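Antitoxin RelF (Mycobacterium tuberculosis, PDB 3G5O) neutralises the toxin RelG as the antitoxin of a type II toxin-antitoxin pair and, together with that toxin, binds DNA and represses its own promoter. Local coordinates at residues S14-K19 / I34-N39. Residues are numbered along the deposited sequence; the frame is centred on the assembly and turned at random.
Sequences STIKGK and ITITKN
Ile16, at the end of the short helix 13-16, packs against Ile34 and Ile36 of strand 33-38, and nearly all of the contact hangs on its ethyl branch. The bond from CA to CB of Ile16 points at the strand, though Ile16 CB is still 5.5 Å from Ile36 CG1. The first torsion (chi1 -49°) sets CG1 beside the backbone N and anti to the carbonyl carbon, aiming this branch at the strand. Ile16 CG1 then lies 4.4 Å from Ile36 CG1, a loose methylene-to-methylene approach. At the next bond the chain folds (chi2 -66°), so the tip swings off toward Ile34, where Ile16 CD1 comes to 4.1 Å from Ile34 CG2, the two side chains passing with opposite headings. The other branch of Ile16, its methyl Ile16 CG2, stays further back, 5.1 Å from Ile36 CD1.

This is the helical face of a beta-alpha-beta unit: strand 8-12 runs parallel to strand 33-38, and the helices 13-16 and 20-28 link them in the N-terminal part of a Phd/YefM-family antitoxin. Leu11 and Phe23 also pack on Ile16, and Phe23 touches Ile34 too, so both helices share this apolar layer. Beyond Ile16 the chain turns through a type II beta turn, with Lys19 N hydrogen-bonded to Ile16 O at 3.0 Å and Gly18 taking a positive phi (95°), before helix 20-28 begins. From the second subunit, another copy of the antitoxin, Leu20 packs on Ile16 and Leu46 on Ile36; Lys38 NZ makes a salt bridge to Asp25 OD1 of that same subunit.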
loop_
_atom_site.group_PDB
_atom_site.type_symbol
_atom_site.label_atom_id
_atom_site.label_comp_id
_atom_site.label_asym_id
_atom_site.label_seq_id
_atom_site.Cartn_x
_atom_site.Cartn_y
_atom_site.Cartn_z
ATOM N N SER A 14 24.810 16.194 1.942
ATOM C CA SER A 14 26.282 16.260 2.031
ATOM C C SER A 14 26.923 14.957 2.517
ATOM O O SER A 14 28.014 14.613 2.090
ATOM C CB SER A 14 26.746 17.432 2.913
ATOM O OG SER A 14 26.290 17.280 4.252
ATOM N N THR A 15 26.244 14.228 3.392
ATOM C CA THR A 15 26.741 12.948 3.846
ATOM C C THR A 15 26.641 11.911 2.729
ATOM O O THR A 15 27.498 11.023 2.629
ATOM C CB THR A 15 25.989 12.492 5.109
ATOM O OG1 THR A 15 26.135 13.488 6.133
ATOM C CG2 THR A 15 26.511 11.149 5.629
ATOM N N ILE A 16 25.606 12.021 1.886
ATOM C CA ILE A 16 25.426 11.069 0.781
ATOM C C ILE A 16 26.436 11.282 -0.361
ATOM O O ILE A 16 27.030 10.326 -0.854
ATOM C CB ILE A 16 23.966 11.041 0.223
ATOM C CG1 ILE A 16 22.923 10.905 1.349
ATOM C CG2 ILE A 16 23.790 9.915 -0.803
ATOM C CD1 ILE A 16 22.967 9.604 2.105
ATOM N N LYS A 17 26.620 12.534 -0.765
ATOM C CA LYS A 17 27.469 12.900 -1.907
ATOM C C LYS A 17 28.878 12.314 -1.805
ATOM O O LYS A 17 29.578 12.520 -0.813
ATOM C CB LYS A 17 27.586 14.425 -2.036
ATOM C CG LYS A 17 26.280 15.207 -2.315
ATOM C CD LYS A 17 26.605 16.576 -2.944
ATOM C CE LYS A 17 25.551 17.637 -2.625
ATOM N NZ LYS A 17 25.786 18.306 -1.303
ATOM N N GLY A 18 29.291 11.591 -2.838
ATOM C CA GLY A 18 30.636 11.003 -2.866
ATOM C C GLY A 18 30.681 9.564 -2.380
ATOM O O GLY A 18 31.621 8.819 -2.734
ATOM N N LYS A 19 29.683 9.183 -1.559
ATOM C CA LYS A 19 29.474 7.792 -1.147
ATOM C C LYS A 19 28.188 7.187 -1.779
ATOM O O LYS A 19 27.581 6.264 -1.232
ATOM C CB LYS A 19 29.505 7.633 0.392
ATOM C CG LYS A 19 30.944 7.613 1.030
ATOM C CD LYS A 19 31.100 6.464 2.044
ATOM C CE LYS A 19 32.569 6.194 2.420
ATOM N NZ LYS A 19 32.978 6.892 3.685
ATOM N N ILE A 34 16.667 5.516 3.743
ATOM C CA ILE A 34 17.349 6.761 4.034
ATOM C C ILE A 34 16.421 7.891 3.666
ATOM O O ILE A 34 15.985 7.980 2.521
ATOM C CB ILE A 34 18.592 6.911 3.174
ATOM C CG1 ILE A 34 19.510 5.701 3.349
ATOM C CG2 ILE A 34 19.310 8.244 3.510
ATOM C CD1 ILE A 34 20.655 5.684 2.370
ATOM N N THR A 35 16.085 8.732 4.638
ATOM C CA THR A 35 15.460 10.008 4.349
ATOM C C THR A 35 16.593 11.014 4.174
ATOM O O THR A 35 17.472 11.180 5.071
ATOM C CB THR A 35 14.538 10.484 5.485
ATOM O OG1 THR A 35 13.520 9.517 5.737
ATOM C CG2 THR A 35 13.880 11.833 5.147
ATOM N N ILE A 36 16.562 11.687 3.030
ATOM C CA ILE A 36 17.611 12.566 2.636
ATOM C C ILE A 36 17.079 13.961 2.903
ATOM O O ILE A 36 16.019 14.314 2.392
ATOM C CB ILE A 36 17.937 12.407 1.132
ATOM C CG1 ILE A 36 18.549 11.023 0.841
ATOM C CG2 ILE A 36 18.872 13.519 0.664
ATOM C CD1 ILE A 36 18.781 10.779 -0.665
ATOM N N THR A 37 17.796 14.733 3.721
ATOM C CA THR A 37 17.364 16.105 4.019
ATOM C C THR A 37 18.136 17.154 3.223
ATOM O O THR A 37 19.287 16.949 2.832
ATOM C CB THR A 37 17.455 16.457 5.534
ATOM O OG1 THR A 37 18.825 16.458 5.925
ATOM C CG2 THR A 37 16.709 15.456 6.364
ATOM N N LYS A 38 17.465 18.272 2.993
ATOM C CA LYS A 38 17.988 19.401 2.250
ATOM C C LYS A 38 17.497 20.606 3.044
ATOM O O LYS A 38 16.295 20.726 3.309
ATOM C CB LYS A 38 17.404 19.420 0.841
ATOM C CG LYS A 38 18.394 19.760 -0.257
ATOM C CD LYS A 38 17.681 20.185 -1.534
ATOM C CE LYS A 38 18.671 20.831 -2.504
ATOM N NZ LYS A 38 18.049 21.880 -3.388
ATOM N N ASN A 39 18.438 21.466 3.456
ATOM C CA ASN A 39 18.176 22.580 4.390
ATOM C C ASN A 39 17.538 22.083 5.701
ATOM O O ASN A 39 16.601 22.697 6.225
ATOM C CB ASN A 39 17.297 23.663 3.734
ATOM C CG ASN A 39 17.641 23.897 2.264
ATOM O OD1 ASN A 39 16.823 23.627 1.371
ATOM N ND2 ASN A 39 18.854 24.395 2.004
#